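Local coordinates for 462aa long hypothetical selenium-binding protein (Sulfolobus tokodaii, PDB 2ECE) that is of unknown function but belongs to the selenium-binding protein family of beta-propellers and may bind selenium, at residues Met271-Trp283 with Pro315-Asp327. Residues are numbered along the deposited sequence; the frame is centred on the assembly and turned at random.
Sequences MVVSLKDLSSSIW and PFKAVPPLVTDID
Val-272 and Leu-322 meet through methyls, CG1 of the valine lying 3.9 Å from CD2 of the leucine. With CG1 anti to the backbone N (chi1 -178°), Val-272 has its other methyl, CG2, beside the N and against Val-323 O, 3.4 Å away. Further along, Ile-282 rests CD1 against both Val-323 CG1 (4.1 Å) and Ile-326 CG2 (3.9 Å). Toward the hairpin turn, Leu-278 CD1 fits between Phe-316 CB and the Pro-320 ring, crossing the phenylalanine side chain at about a right angle. Polar contacts border this packing. Ser-280 OG accepts an almost straight bond (176°) from Val-323 N at 3.1 Å and donates to Val-272 O over a short 2.5 Å, tilted 27° from the carbonyl plane. A water donates to the O atoms of Val-272 and Leu-278 and accepts from Leu-322 N. An alanine in place of Ser-280 would probably leave Val-323 N without its acceptor and take away one of the donors to Val-272 O. Strands 266-274 and 280-288 form that hairpin within one propeller blade; residues 320-325 run past it from the short edge strand 318-319 to strand 326-328, which opens the next blade, while Ile-300 of strand 291-304 touches Pro-321.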
ATOM      1  N   MET A 271       8.649  -8.372   5.320  1.00 20.98           N
ATOM      2  CA  MET A 271       9.001  -8.216   6.723  1.00 22.02           C
ATOM      3  C   MET A 271      10.057  -7.134   6.613  1.00 22.31           C
ATOM      4  O   MET A 271      11.111  -7.353   6.019  1.00 21.98           O
ATOM      5  CB  MET A 271       9.614  -9.496   7.296  1.00 22.10           C
ATOM      6  CG  MET A 271       8.611 -10.588   7.612  1.00 21.72           C
ATOM      7  SD  MET A 271       7.156 -10.001   8.542  1.00 23.69           S
ATOM      8  CE  MET A 271       7.899  -9.416  10.053  1.00 21.39           C
ATOM      9  N   VAL A 272       9.768  -5.961   7.170  1.00 21.73           N
ATOM     10  CA  VAL A 272      10.677  -4.823   7.066  1.00 23.05           C
ATOM     11  C   VAL A 272      12.074  -4.935   7.673  1.00 23.55           C
ATOM     12  O   VAL A 272      13.060  -4.597   7.017  1.00 23.98           O
ATOM     13  CB  VAL A 272      10.019  -3.536   7.629  1.00 23.48           C
ATOM     14  CG1 VAL A 272      10.969  -2.352   7.473  1.00 23.54           C
ATOM     15  CG2 VAL A 272       8.709  -3.258   6.893  1.00 21.84           C
ATOM     16  N   VAL A 273      12.178  -5.404   8.908  1.00 23.81           N
ATOM     17  CA  VAL A 273      13.490  -5.460   9.531  1.00 26.19           C
ATOM     18  C   VAL A 273      13.728  -6.636  10.472  1.00 27.32           C
ATOM     19  O   VAL A 273      12.849  -7.034  11.239  1.00 27.43           O
ATOM     20  CB  VAL A 273      13.764  -4.137  10.281  1.00 26.45           C
ATOM     21  CG1 VAL A 273      12.653  -3.875  11.277  1.00 27.55           C
ATOM     22  CG2 VAL A 273      15.115  -4.188  10.981  1.00 27.95           C
ATOM     23  N   SER A 274      14.933  -7.193  10.393  1.00 28.01           N
ATOM     24  CA  SER A 274      15.327  -8.305  11.242  1.00 28.46           C
ATOM     25  C   SER A 274      16.048  -7.759  12.461  1.00 28.96           C
ATOM     26  O   SER A 274      16.911  -6.896  12.336  1.00 29.37           O
ATOM     27  CB  SER A 274      16.266  -9.247  10.487  1.00 29.17           C
ATOM     28  OG  SER A 274      16.981 -10.068  11.397  1.00 29.82           O
ATOM     29  N   LEU A 275      15.696  -8.255  13.640  1.00 29.73           N
ATOM     30  CA  LEU A 275      16.347  -7.797  14.858  1.00 31.76           C
ATOM     31  C   LEU A 275      17.762  -8.363  14.974  1.00 32.99           C
ATOM     32  O   LEU A 275      18.530  -7.944  15.838  1.00 33.88           O
ATOM     33  CB  LEU A 275      15.535  -8.202  16.090  1.00 30.30           C
ATOM     34  CG  LEU A 275      14.153  -7.566  16.260  1.00 30.85           C
ATOM     35  CD1 LEU A 275      13.568  -7.985  17.591  1.00 30.45           C
ATOM     36  CD2 LEU A 275      14.263  -6.052  16.188  1.00 32.22           C
ATOM     37  N   LYS A 276      18.101  -9.311  14.103  1.00 34.26           N
ATOM     38  CA  LYS A 276      19.428  -9.928  14.122  1.00 35.27           C
ATOM     39  C   LYS A 276      20.458  -9.167  13.291  1.00 35.29           C
ATOM     40  O   LYS A 276      21.586  -8.944  13.742  1.00 35.23           O
ATOM     41  CB  LYS A 276      19.360 -11.370  13.610  1.00 35.50           C
ATOM     42  CG  LYS A 276      20.723 -12.057  13.537  1.00 38.08           C
ATOM     43  CD  LYS A 276      20.699 -13.296  12.643  1.00 39.65           C
ATOM     44  CE  LYS A 276      22.079 -13.952  12.564  1.00 42.50           C
ATOM     45  NZ  LYS A 276      22.159 -15.043  11.540  1.00 42.85           N
ATOM     46  N   ASP A 277      20.081  -8.773  12.077  1.00 33.67           N
ATOM     47  CA  ASP A 277      21.013  -8.070  11.206  1.00 32.37           C
ATOM     48  C   ASP A 277      20.417  -6.943  10.370  1.00 31.52           C
ATOM     49  O   ASP A 277      21.029  -6.505   9.395  1.00 31.92           O
ATOM     50  CB  ASP A 277      21.708  -9.067  10.278  1.00 32.21           C
ATOM     51  CG  ASP A 277      20.725  -9.863   9.440  1.00 33.62           C
ATOM     52  OD1 ASP A 277      19.513  -9.563   9.502  1.00 31.63           O
ATOM     53  OD2 ASP A 277      21.162 -10.783   8.716  1.00 33.30           O
ATOM     54  N   LEU A 278      19.228  -6.477  10.738  1.00 30.22           N
ATOM     55  CA  LEU A 278      18.579  -5.375  10.024  1.00 28.82           C
ATOM     56  C   LEU A 278      18.185  -5.662   8.577  1.00 27.68           C
ATOM     57  O   LEU A 278      17.886  -4.735   7.827  1.00 26.45           O
ATOM     58  CB  LEU A 278      19.478  -4.132  10.032  1.00 31.50           C
ATOM     59  CG  LEU A 278      19.858  -3.472  11.356  1.00 33.18           C
ATOM     60  CD1 LEU A 278      20.945  -2.434  11.106  1.00 34.34           C
ATOM     61  CD2 LEU A 278      18.634  -2.827  11.976  1.00 35.42           C
ATOM     62  N   SER A 279      18.190  -6.929   8.173  1.00 25.74           N
ATOM     63  CA  SER A 279      17.819  -7.268   6.806  1.00 26.67           C
ATOM     64  C   SER A 279      16.304  -7.244   6.626  1.00 26.40           C
ATOM     65  O   SER A 279      15.550  -7.231   7.602  1.00 25.31           O
ATOM     66  CB  SER A 279      18.333  -8.658   6.439  1.00 26.22           C
ATOM     67  OG  SER A 279      17.671  -9.653   7.196  1.00 26.18           O
ATOM     68  N   SER A 280      15.873  -7.218   5.370  1.00 26.09           N
ATOM     69  CA  SER A 280      14.453  -7.251   5.033  1.00 25.56           C
ATOM     70  C   SER A 280      14.263  -8.601   4.362  1.00 26.07           C
ATOM     71  O   SER A 280      15.215  -9.170   3.814  1.00 24.61           O
ATOM     72  CB  SER A 280      14.082  -6.128   4.051  1.00 25.39           C
ATOM     73  OG  SER A 280      14.030  -4.865   4.699  1.00 23.32           O
ATOM     74  N   SER A 281      13.050  -9.134   4.417  1.00 24.82           N
ATOM     75  CA  SER A 281      12.797 -10.415   3.787  1.00 24.30           C
ATOM     76  C   SER A 281      11.394 -10.467   3.221  1.00 23.60           C
ATOM     77  O   SER A 281      10.476  -9.824   3.740  1.00 21.73           O
ATOM     78  CB  SER A 281      13.011 -11.562   4.783  1.00 24.28           C
ATOM     79  OG  SER A 281      12.284 -11.364   5.982  1.00 26.03           O
ATOM     80  N   ILE A 282      11.246 -11.208   2.130  1.00 22.32           N
ATOM     81  CA  ILE A 282       9.951 -11.384   1.491  1.00 22.40           C
ATOM     82  C   ILE A 282       9.548 -12.822   1.756  1.00 24.17           C
ATOM     83  O   ILE A 282      10.355 -13.742   1.600  1.00 24.63           O
ATOM     84  CB  ILE A 282      10.029 -11.144  -0.023  1.00 21.68           C
ATOM     85  CG1 ILE A 282      10.488  -9.707  -0.292  1.00 18.72           C
ATOM     86  CG2 ILE A 282       8.677 -11.416  -0.661  1.00 20.09           C
ATOM     87  CD1 ILE A 282       9.656  -8.643   0.423  1.00 18.76           C
ATOM     88  N   TRP A 283       8.304 -13.014   2.171  1.00 24.57           N
ATOM     89  CA  TRP A 283       7.816 -14.342   2.478  1.00 22.44           C
ATOM     90  C   TRP A 283       6.661 -14.746   1.585  1.00 23.58           C
ATOM     91  O   TRP A 283       5.796 -13.931   1.265  1.00 19.56           O
ATOM     92  CB  TRP A 283       7.382 -14.410   3.941  1.00 23.61           C
ATOM     93  CG  TRP A 283       8.513 -14.276   4.915  1.00 25.07           C
ATOM     94  CD1 TRP A 283       9.288 -13.171   5.136  1.00 24.64           C
ATOM     95  CD2 TRP A 283       8.988 -15.286   5.811  1.00 25.40           C
ATOM     96  NE1 TRP A 283      10.216 -13.432   6.118  1.00 24.42           N
ATOM     97  CE2 TRP A 283      10.054 -14.723   6.548  1.00 24.39           C
ATOM     98  CE3 TRP A 283       8.618 -16.613   6.060  1.00 26.18           C
ATOM     99  CZ2 TRP A 283      10.755 -15.444   7.523  1.00 25.58           C
ATOM    100  CZ3 TRP A 283       9.319 -17.334   7.035  1.00 24.64           C
ATOM    101  CH2 TRP A 283      10.374 -16.745   7.750  1.00 24.67           C
ATOM    102  N   PRO A 315      24.420   4.197  15.318  1.00 44.68           N
ATOM    103  CA  PRO A 315      24.968   3.065  16.076  1.00 44.56           C
ATOM    104  C   PRO A 315      25.310   1.814  15.269  1.00 45.26           C
ATOM    105  O   PRO A 315      26.267   1.104  15.586  1.00 45.94           O
ATOM    106  CB  PRO A 315      23.878   2.786  17.110  1.00 45.16           C
ATOM    107  CG  PRO A 315      23.290   4.143  17.339  1.00 45.35           C
ATOM    108  CD  PRO A 315      23.162   4.659  15.930  1.00 45.27           C
ATOM    109  N   PHE A 316      24.535   1.555  14.223  1.00 44.22           N
ATOM    110  CA  PHE A 316      24.734   0.368  13.403  1.00 43.51           C
ATOM    111  C   PHE A 316      25.714   0.520  12.234  1.00 43.75           C
ATOM    112  O   PHE A 316      26.148  -0.480  11.657  1.00 43.62           O
ATOM    113  CB  PHE A 316      23.375  -0.121  12.887  1.00 43.51           C
ATOM    114  CG  PHE A 316      22.305  -0.158  13.946  1.00 42.00           C
ATOM    115  CD1 PHE A 316      21.518   0.962  14.206  1.00 41.68           C
ATOM    116  CD2 PHE A 316      22.113  -1.299  14.715  1.00 42.52           C
ATOM    117  CE1 PHE A 316      20.556   0.947  15.219  1.00 41.50           C
ATOM    118  CE2 PHE A 316      21.154  -1.325  15.731  1.00 43.14           C
ATOM    119  CZ  PHE A 316      20.374  -0.197  15.983  1.00 42.46           C
ATOM    120  N   LYS A 317      26.066   1.756  11.892  1.00 42.81           N
ATOM    121  CA  LYS A 317      26.988   2.020  10.784  1.00 42.36           C
ATOM    122  C   LYS A 317      26.592   1.233   9.532  1.00 41.64           C
ATOM    123  O   LYS A 317      27.448   0.759   8.774  1.00 41.33           O
ATOM    124  CB  LYS A 317      28.433   1.676  11.182  1.00 43.69           C
ATOM    125  CG  LYS A 317      28.898   2.342  12.475  1.00 45.99           C
ATOM    126  CD  LYS A 317      30.283   2.984  12.352  1.00 49.55           C
ATOM    127  CE  LYS A 317      30.203   4.389  11.759  1.00 51.23           C
ATOM    128  NZ  LYS A 317      31.523   5.087  11.758  1.00 52.97           N
ATOM    129  N   ALA A 318      25.284   1.100   9.326  1.00 39.30           N
ATOM    130  CA  ALA A 318      24.752   0.390   8.172  1.00 36.57           C
ATOM    131  C   ALA A 318      23.416   1.007   7.770  1.00 34.66           C
ATOM    132  O   ALA A 318      22.802   1.743   8.541  1.00 33.65           O
ATOM    133  CB  ALA A 318      24.572  -1.089   8.504  1.00 35.79           C
ATOM    134  N   VAL A 319      22.981   0.713   6.550  1.00 32.81           N
ATOM    135  CA  VAL A 319      21.708   1.218   6.048  1.00 31.58           C
ATOM    136  C   VAL A 319      20.829   0.005   5.787  1.00 30.31           C
ATOM    137  O   VAL A 319      21.143  -0.828   4.935  1.00 32.00           O
ATOM    138  CB  VAL A 319      21.881   1.997   4.727  1.00 31.78           C
ATOM    139  CG1 VAL A 319      20.530   2.541   4.256  1.00 30.48           C
ATOM    140  CG2 VAL A 319      22.878   3.134   4.920  1.00 31.34           C
ATOM    141  N   PRO A 320      19.724  -0.126   6.532  1.00 29.47           N
ATOM    142  CA  PRO A 320      18.858  -1.282   6.305  1.00 27.84           C
ATOM    143  C   PRO A 320      18.144  -1.057   4.982  1.00 26.14           C
ATOM    144  O   PRO A 320      17.914   0.090   4.588  1.00 25.77           O
ATOM    145  CB  PRO A 320      17.897  -1.239   7.496  1.00 29.12           C
ATOM    146  CG  PRO A 320      18.624  -0.369   8.523  1.00 29.41           C
ATOM    147  CD  PRO A 320      19.226   0.686   7.650  1.00 27.81           C
ATOM    148  N   PRO A 321      17.813  -2.137   4.260  1.00 24.10           N
ATOM    149  CA  PRO A 321      17.121  -1.918   2.993  1.00 23.17           C
ATOM    150  C   PRO A 321      15.748  -1.300   3.241  1.00 21.66           C
ATOM    151  O   PRO A 321      15.290  -0.469   2.462  1.00 21.19           O
ATOM    152  CB  PRO A 321      17.037  -3.324   2.399  1.00 23.95           C
ATOM    153  CG  PRO A 321      16.997  -4.200   3.620  1.00 24.66           C
ATOM    154  CD  PRO A 321      18.063  -3.571   4.480  1.00 24.55           C
ATOM    155  N   LEU A 322      15.123  -1.692   4.352  1.00 21.72           N
ATOM    156  CA  LEU A 322      13.793  -1.211   4.725  1.00 21.45           C
ATOM    157  C   LEU A 322      12.805  -1.375   3.580  1.00 21.37           C
ATOM    158  O   LEU A 322      12.326  -0.392   3.007  1.00 20.93           O
ATOM    159  CB  LEU A 322      13.834   0.261   5.148  1.00 20.24           C
ATOM    160  CG  LEU A 322      14.660   0.621   6.386  1.00 19.79           C
ATOM    161  CD1 LEU A 322      14.609   2.132   6.608  1.00 18.96           C
ATOM    162  CD2 LEU A 322      14.122  -0.125   7.599  1.00 18.16           C
ATOM    163  N   VAL A 323      12.519  -2.625   3.236  1.00 21.29           N
ATOM    164  CA  VAL A 323      11.559  -2.916   2.177  1.00 22.30           C
ATOM    165  C   VAL A 323      10.190  -2.671   2.796  1.00 21.10           C
ATOM    166  O   VAL A 323       9.732  -3.459   3.626  1.00 22.07           O
ATOM    167  CB  VAL A 323      11.676  -4.380   1.709  1.00 21.26           C
ATOM    168  CG1 VAL A 323      10.568  -4.705   0.708  1.00 22.31           C
ATOM    169  CG2 VAL A 323      13.051  -4.602   1.058  1.00 21.32           C
ATOM    170  N   THR A 324       9.550  -1.573   2.397  1.00 20.64           N
ATOM    171  CA  THR A 324       8.247  -1.193   2.942  1.00 20.01           C
ATOM    172  C   THR A 324       7.019  -1.494   2.076  1.00 19.95           C
ATOM    173  O   THR A 324       5.902  -1.554   2.593  1.00 18.45           O
ATOM    174  CB  THR A 324       8.230   0.305   3.284  1.00 19.59           C
ATOM    175  OG1 THR A 324       8.627   1.057   2.133  1.00 19.39           O
ATOM    176  CG2 THR A 324       9.180   0.604   4.439  1.00 19.97           C
ATOM    177  N   ASP A 325       7.208  -1.662   0.770  1.00 18.07           N
ATOM    178  CA  ASP A 325       6.087  -1.972  -0.109  1.00 18.79           C
ATOM    179  C   ASP A 325       6.446  -3.012  -1.170  1.00 20.42           C
ATOM    180  O   ASP A 325       7.609  -3.142  -1.566  1.00 19.88           O
ATOM    181  CB  ASP A 325       5.568  -0.702  -0.802  1.00 17.56           C
ATOM    182  CG  ASP A 325       4.234  -0.928  -1.515  1.00 18.95           C
ATOM    183  OD1 ASP A 325       3.345  -1.541  -0.901  1.00 17.82           O
ATOM    184  OD2 ASP A 325       4.063  -0.489  -2.674  1.00 20.07           O
ATOM    185  N   ILE A 326       5.435  -3.760  -1.607  1.00 18.51           N
ATOM    186  CA  ILE A 326       5.594  -4.769  -2.652  1.00 19.35           C
ATOM    187  C   ILE A 326       4.344  -4.717  -3.523  1.00 20.17           C
ATOM    188  O   ILE A 326       3.275  -4.294  -3.066  1.00 18.84           O
ATOM    189  CB  ILE A 326       5.739  -6.210  -2.088  1.00 18.70           C
ATOM    190  CG1 ILE A 326       4.576  -6.532  -1.147  1.00 18.24           C
ATOM    191  CG2 ILE A 326       7.077  -6.365  -1.395  1.00 18.98           C
ATOM    192  CD1 ILE A 326       4.438  -8.013  -0.819  1.00 16.39           C
ATOM    193  N   ASP A 327       4.479  -5.145  -4.772  1.00 18.46           N
ATOM    194  CA  ASP A 327       3.350  -5.141  -5.689  1.00 20.62           C
ATOM    195  C   ASP A 327       3.647  -6.149  -6.796  1.00 19.94           C
ATOM    196  O   ASP A 327       4.783  -6.261  -7.243  1.00 19.64           O
ATOM    197  CB  ASP A 327       3.161  -3.735  -6.260  1.00 21.65           C
ATOM    198  CG  ASP A 327       1.718  -3.433  -6.612  1.00 23.51           C
ATOM    199  OD1 ASP A 327       0.818  -4.152  -6.130  1.00 24.52           O
ATOM    200  OD2 ASP A 327       1.479  -2.462  -7.359  1.00 25.49           O
TER
HETATM  201  O   HOH W   1      15.530  -3.455   6.715  1.00 22.42           O